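Local atomic coordinates of 3-oxoacyl-(acyl-carrier protein) synthase II (Thermus thermophilus, PDB entry 1J3N), a protein that catalyses the condensation step of fatty acid elongation, probably joining an acyl chain to a malonyl unit carried by acyl-carrier protein, and works as a homodimer. Residues A[130-133]-A[134-138]; A[58-62]-A[63-67]. One frame throughout, in Å; residues are numbered along the deposited sequence.

Interaction 1: A[130-133]-A[134-138]; sequences FFIP and MMIAN
Phe131 and Met135 meet through both backbone and side chain, one turn apart on the short helix 131-135. Three main-chain bonds of the i to i+4 kind define the turn. Met134 N reaches Phe130 O at 2.9 Å, and Met135 N reaches Phe131 O at 2.9 Å. The straightest is Ile136 N to Ile132 O at 3.1 Å, with 169° at the hydrogen. Weak second bonds run from Met134 N to Phe131 O and from Met135 N to Ile132 O, so both amides are shared between two carbonyls. Ile136 is already the first residue to leave helical angles.

The aromatic contact is made by a methylene more than by the sulfur. Met135 CG lies over one face of the Phe131 ring, 4.0 Å from its centroid and 27° off the normal, a CH-pi contact. Met135 SD sits farther out and oblique, a Met-aromatic contact. With CG held between the backbone N and the carbonyl carbon (chi1 81°), Met135 starts over the ring and then bends at chi2. Trp112 meets the same phenyl ring edge-to-face.

The aliphatic contacts are looser. Ile132 CD1 lies 4.1 Å from Met135 CE, the two chains running side by side, while Ile132 CG2 meets Ile136 CG2 at 4.0 Å. At the start of the turn, Phe130 CB lies 4.0 Å from Met134 SD.

Met195 and Met203 of the second subunit pack on Phe131 and Ile132 respectively. The chemistry therefore divides cleanly: backbone amides supply the polar bonds of this turn, and its side chains meet by apolar and ring contacts alone, as suits a largely buried element at the homodimer interface of this thiolase-clan enzyme.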
loop_
_atom_site.group_PDB
_atom_site.type_symbol
_atom_site.label_atom_id
_atom_site.label_comp_id
_atom_site.label_asym_id
_atom_site.label_seq_id
_atom_site.Cartn_x
_atom_site.Cartn_y
_atom_site.Cartn_z
ATOM N N PHE A 130 -14.010 -12.104 -11.719
ATOM C CA PHE A 130 -13.758 -10.689 -11.492
ATOM C C PHE A 130 -13.583 -10.414 -9.996
ATOM O O PHE A 130 -13.432 -9.263 -9.584
ATOM C CB PHE A 130 -14.912 -9.846 -12.046
ATOM C CG PHE A 130 -15.064 -9.941 -13.536
ATOM C CD1 PHE A 130 -14.151 -9.315 -14.383
ATOM C CD2 PHE A 130 -16.101 -10.680 -14.094
ATOM C CE1 PHE A 130 -14.268 -9.428 -15.771
ATOM C CE2 PHE A 130 -16.229 -10.800 -15.476
ATOM C CZ PHE A 130 -15.307 -10.171 -16.318
ATOM N N PHE A 131 -13.608 -11.462 -9.183
ATOM C CA PHE A 131 -13.447 -11.275 -7.743
ATOM C C PHE A 131 -12.130 -10.569 -7.422
ATOM O O PHE A 131 -12.130 -9.497 -6.825
ATOM C CB PHE A 131 -13.506 -12.617 -7.006
ATOM C CG PHE A 131 -13.110 -12.527 -5.556
ATOM C CD1 PHE A 131 -13.708 -11.592 -4.713
ATOM C CD2 PHE A 131 -12.123 -13.355 -5.038
ATOM C CE1 PHE A 131 -13.323 -11.481 -3.379
ATOM C CE2 PHE A 131 -11.734 -13.250 -3.697
ATOM C CZ PHE A 131 -12.335 -12.311 -2.872
ATOM N N ILE A 132 -11.013 -11.164 -7.831
ATOM C CA ILE A 132 -9.703 -10.568 -7.558
ATOM C C ILE A 132 -9.584 -9.123 -8.061
ATOM O O ILE A 132 -9.254 -8.221 -7.291
ATOM C CB ILE A 132 -8.552 -11.425 -8.167
ATOM C CG1 ILE A 132 -8.531 -12.810 -7.514
ATOM C CG2 ILE A 132 -7.204 -10.725 -7.966
ATOM C CD1 ILE A 132 -8.439 -12.766 -6.001
ATOM N N PRO A 133 -9.853 -8.887 -9.358
ATOM C CA PRO A 133 -9.767 -7.541 -9.942
ATOM C C PRO A 133 -10.684 -6.509 -9.279
ATOM O O PRO A 133 -10.389 -5.316 -9.285
ATOM C CB PRO A 133 -10.157 -7.768 -11.403
ATOM C CG PRO A 133 -9.748 -9.173 -11.661
ATOM C CD PRO A 133 -10.168 -9.885 -10.399
ATOM N N MET A 134 -11.805 -6.957 -8.726
ATOM C CA MET A 134 -12.732 -6.028 -8.091
ATOM C C MET A 134 -12.411 -5.745 -6.626
ATOM O O MET A 134 -12.692 -4.660 -6.127
ATOM C CB MET A 134 -14.175 -6.557 -8.186
ATOM C CG MET A 134 -14.785 -6.549 -9.588
ATOM S SD MET A 134 -16.491 -7.182 -9.571
ATOM C CE MET A 134 -17.329 -5.911 -8.603
ATOM N N MET A 135 -11.803 -6.706 -5.936
ATOM C CA MET A 135 -11.522 -6.513 -4.517
ATOM C C MET A 135 -10.149 -5.994 -4.074
ATOM O O MET A 135 -10.062 -5.314 -3.047
ATOM C CB MET A 135 -11.849 -7.807 -3.754
ATOM C CG MET A 135 -10.779 -8.891 -3.811
ATOM S SD MET A 135 -9.485 -8.652 -2.569
ATOM C CE MET A 135 -8.470 -10.138 -2.879
ATOM N N ILE A 136 -9.086 -6.285 -4.821
ATOM C CA ILE A 136 -7.757 -5.843 -4.395
ATOM C C ILE A 136 -7.529 -4.329 -4.387
ATOM O O ILE A 136 -7.986 -3.605 -5.267
ATOM C CB ILE A 136 -6.634 -6.562 -5.195
ATOM C CG1 ILE A 136 -6.755 -6.288 -6.690
ATOM C CG2 ILE A 136 -6.725 -8.070 -4.957
ATOM C CD1 ILE A 136 -5.646 -6.941 -7.501
ATOM N N ALA A 137 -6.806 -3.873 -3.368
ATOM C CA ALA A 137 -6.526 -2.452 -3.134
ATOM C C ALA A 137 -5.957 -1.617 -4.265
ATOM O O ALA A 137 -6.318 -0.452 -4.407
ATOM C CB ALA A 137 -5.617 -2.304 -1.894
ATOM N N ASN A 138 -5.068 -2.197 -5.060
ATOM C CA ASN A 138 -4.432 -1.467 -6.149
ATOM C C ASN A 138 -5.337 -1.172 -7.340
ATOM O O ASN A 138 -4.897 -0.547 -8.307
ATOM C CB ASN A 138 -3.209 -2.246 -6.630
ATOM C CG ASN A 138 -3.571 -3.632 -7.153
ATOM O OD1 ASN A 138 -3.553 -3.882 -8.361
ATOM N ND2 ASN A 138 -3.916 -4.532 -6.242
#

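Interaction 2: A[58-62]-A[63-67]; sequences AYLDR and KELRR
Asp61 O is gripped by two backbone amides. Glu64 N donates to it at 2.8 Å, from above the carbonyl plane; Leu65 N adds a weak bond at 3.3 Å. The side chain of Glu64 answers in the other direction: its OE2 accepts Asp61 N at 2.7 Å through the anti lone pair, away from OE1. A chi1 of 74° sets Glu64 CG between its backbone N and carbonyl carbon, and the extended chain beyond then carries the carboxylate back past Asp61 O to that amide. Asp61 OD2 comes within 2.7 Å of Glu64 OE2, the two carboxylate planes being 23° apart; such proximity would probably raise the proton affinity of the pair. With Glu64 cut back to an alanine, the side chain could no longer accept Asp61 N, and that amide would probably lose its carboxylate partner.

Bent at chi2 and chi3, Arg66 folds back so that its NH1 makes a weak bond of 3.0 Å to Arg62 O, the oxygen lying oblique to the guanidinium plane. Arg62 extends away from this turn to a salt bridge with Asp55.

The apolar part rests on the two branches of Leu65. Its CD1 lies 3.4 Å from Arg62 CA, and the leucine side chain lies beside the start of the arginine chain, pointing the same way, whereas CD2 meets Leu60 CD1 at 3.6 Å, the leucines crossing at about a right angle.

This surface turn spans the end of the loop after strand 48-50 and the short helix 62-65, within the N-terminal beta-ketoacyl synthase region of the thiolase clan. It is plain surface packing of loop and helix on helix 70-86, through Leu65 to Gln73 and Tyr59 to Ile77 and Leu81.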
loop_
_atom_site.group_PDB
_atom_site.type_symbol
_atom_site.label_atom_id
_atom_site.label_comp_id
_atom_site.label_asym_id
_atom_site.label_seq_id
_atom_site.Cartn_x
_atom_site.Cartn_y
_atom_site.Cartn_z
ATOM N N ALA A 58 -23.949 8.685 -13.238
ATOM C CA ALA A 58 -23.837 10.059 -13.716
ATOM C C ALA A 58 -22.386 10.399 -14.054
ATOM O O ALA A 58 -22.110 11.416 -14.694
ATOM C CB ALA A 58 -24.375 11.034 -12.655
ATOM N N TYR A 59 -21.464 9.543 -13.626
ATOM C CA TYR A 59 -20.041 9.760 -13.878
ATOM C C TYR A 59 -19.420 8.689 -14.760
ATOM O O TYR A 59 -18.593 8.992 -15.623
ATOM C CB TYR A 59 -19.281 9.821 -12.550
ATOM C CG TYR A 59 -19.648 11.019 -11.717
ATOM C CD1 TYR A 59 -19.005 12.244 -11.902
ATOM C CD2 TYR A 59 -20.678 10.949 -10.776
ATOM C CE1 TYR A 59 -19.380 13.373 -11.175
ATOM C CE2 TYR A 59 -21.061 12.068 -10.048
ATOM C CZ TYR A 59 -20.409 13.275 -10.254
ATOM O OH TYR A 59 -20.801 14.390 -9.553
ATOM N N LEU A 60 -19.822 7.440 -14.543
ATOM C CA LEU A 60 -19.286 6.318 -15.301
ATOM C C LEU A 60 -20.353 5.658 -16.172
ATOM O O LEU A 60 -21.544 5.918 -16.014
ATOM C CB LEU A 60 -18.709 5.281 -14.332
ATOM C CG LEU A 60 -17.951 5.859 -13.132
ATOM C CD1 LEU A 60 -17.442 4.735 -12.249
ATOM C CD2 LEU A 60 -16.804 6.722 -13.623
ATOM N N ASP A 61 -19.917 4.810 -17.097
ATOM C CA ASP A 61 -20.845 4.097 -17.971
ATOM C C ASP A 61 -21.517 3.048 -17.095
ATOM O O ASP A 61 -20.858 2.129 -16.620
ATOM C CB ASP A 61 -20.084 3.405 -19.104
ATOM C CG ASP A 61 -19.237 4.368 -19.911
ATOM O OD1 ASP A 61 -19.815 5.218 -20.623
ATOM O OD2 ASP A 61 -17.992 4.279 -19.827
ATOM N N ARG A 62 -22.820 3.187 -16.877
ATOM C CA ARG A 62 -23.552 2.247 -16.031
ATOM C C ARG A 62 -23.292 0.782 -16.370
ATOM O O ARG A 62 -23.411 -0.092 -15.510
ATOM C CB ARG A 62 -25.056 2.531 -16.100
ATOM C CG ARG A 62 -25.470 3.838 -15.441
ATOM C CD ARG A 62 -26.986 3.961 -15.349
ATOM N NE ARG A 62 -27.399 5.127 -14.573
ATOM C CZ ARG A 62 -27.181 6.387 -14.939
ATOM N NH1 ARG A 62 -26.551 6.649 -16.077
ATOM N NH2 ARG A 62 -27.591 7.386 -14.167
ATOM N N LYS A 63 -22.925 0.515 -17.618
ATOM C CA LYS A 63 -22.667 -0.852 -18.058
ATOM C C LYS A 63 -21.384 -1.431 -17.466
ATOM O O LYS A 63 -21.263 -2.643 -17.307
ATOM C CB LYS A 63 -22.598 -0.913 -19.589
ATOM C CG LYS A 63 -23.686 -0.106 -20.305
ATOM C CD LYS A 63 -25.088 -0.417 -19.783
ATOM C CE LYS A 63 -25.490 -1.865 -20.033
ATOM N NZ LYS A 63 -26.865 -2.149 -19.523
ATOM N N GLU A 64 -20.432 -0.563 -17.139
ATOM C CA GLU A 64 -19.161 -1.007 -16.577
ATOM C C GLU A 64 -19.203 -1.052 -15.048
ATOM O O GLU A 64 -18.444 -1.781 -14.417
ATOM C CB GLU A 64 -18.038 -0.071 -17.031
ATOM C CG GLU A 64 -18.046 1.277 -16.325
ATOM C CD GLU A 64 -17.106 2.287 -16.957
ATOM O OE1 GLU A 64 -15.911 1.965 -17.131
ATOM O OE2 GLU A 64 -17.569 3.405 -17.272
ATOM N N LEU A 65 -20.092 -0.264 -14.459
ATOM C CA LEU A 65 -20.226 -0.211 -13.008
ATOM C C LEU A 65 -20.348 -1.587 -12.368
ATOM O O LEU A 65 -19.808 -1.819 -11.286
ATOM C CB LEU A 65 -21.450 0.617 -12.622
ATOM C CG LEU A 65 -21.416 2.115 -12.928
ATOM C CD1 LEU A 65 -22.815 2.681 -12.774
ATOM C CD2 LEU A 65 -20.435 2.819 -11.999
ATOM N N ARG A 66 -21.052 -2.499 -13.033
ATOM C CA ARG A 66 -21.252 -3.832 -12.478
ATOM C C ARG A 66 -19.977 -4.625 -12.217
ATOM O O ARG A 66 -20.008 -5.638 -11.521
ATOM C CB ARG A 66 -22.215 -4.646 -13.355
ATOM C CG ARG A 66 -23.690 -4.392 -13.023
ATOM C CD ARG A 66 -24.327 -3.321 -13.903
ATOM N NE ARG A 66 -25.062 -3.933 -15.010
ATOM C CZ ARG A 66 -25.720 -3.253 -15.946
ATOM N NH1 ARG A 66 -25.739 -1.924 -15.925
ATOM N NH2 ARG A 66 -26.379 -3.901 -16.898
ATOM N N ARG A 67 -18.855 -4.170 -12.763
ATOM C CA ARG A 67 -17.593 -4.861 -12.538
ATOM C C ARG A 67 -16.647 -4.001 -11.712
ATOM O O ARG A 67 -15.450 -4.273 -11.624
ATOM C CB ARG A 67 -16.962 -5.248 -13.874
ATOM C CG ARG A 67 -17.787 -6.310 -14.590
ATOM C CD ARG A 67 -17.264 -6.663 -15.962
ATOM N NE ARG A 67 -18.139 -7.644 -16.601
ATOM C CZ ARG A 67 -17.985 -8.097 -17.841
ATOM N NH1 ARG A 67 -16.982 -7.660 -18.592
ATOM N NH2 ARG A 67 -18.844 -8.986 -18.333
#

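From the N terminus, interaction 2 comes first, closing a short turn at the entry to helix 62-65 after strand 48-50. The chain then runs through helix 70-86, strand 98-103 and helix 109-122 before interaction 1 closes a second turn on helix 131-135. The two are in series, neither enclosing nor crossing the other. Their centres lie about 16 Å apart, yet their edges touch: Met134 CG packs 3.1 Å from Arg67 O, and Phe130 CZ lies 3.7 Å from Arg67 CZ. Residues 58-67 also pack on helix 70-86 and residues 130-138 on the second subunit, so the touching edges link a surface turn to a segment at the dimer interface.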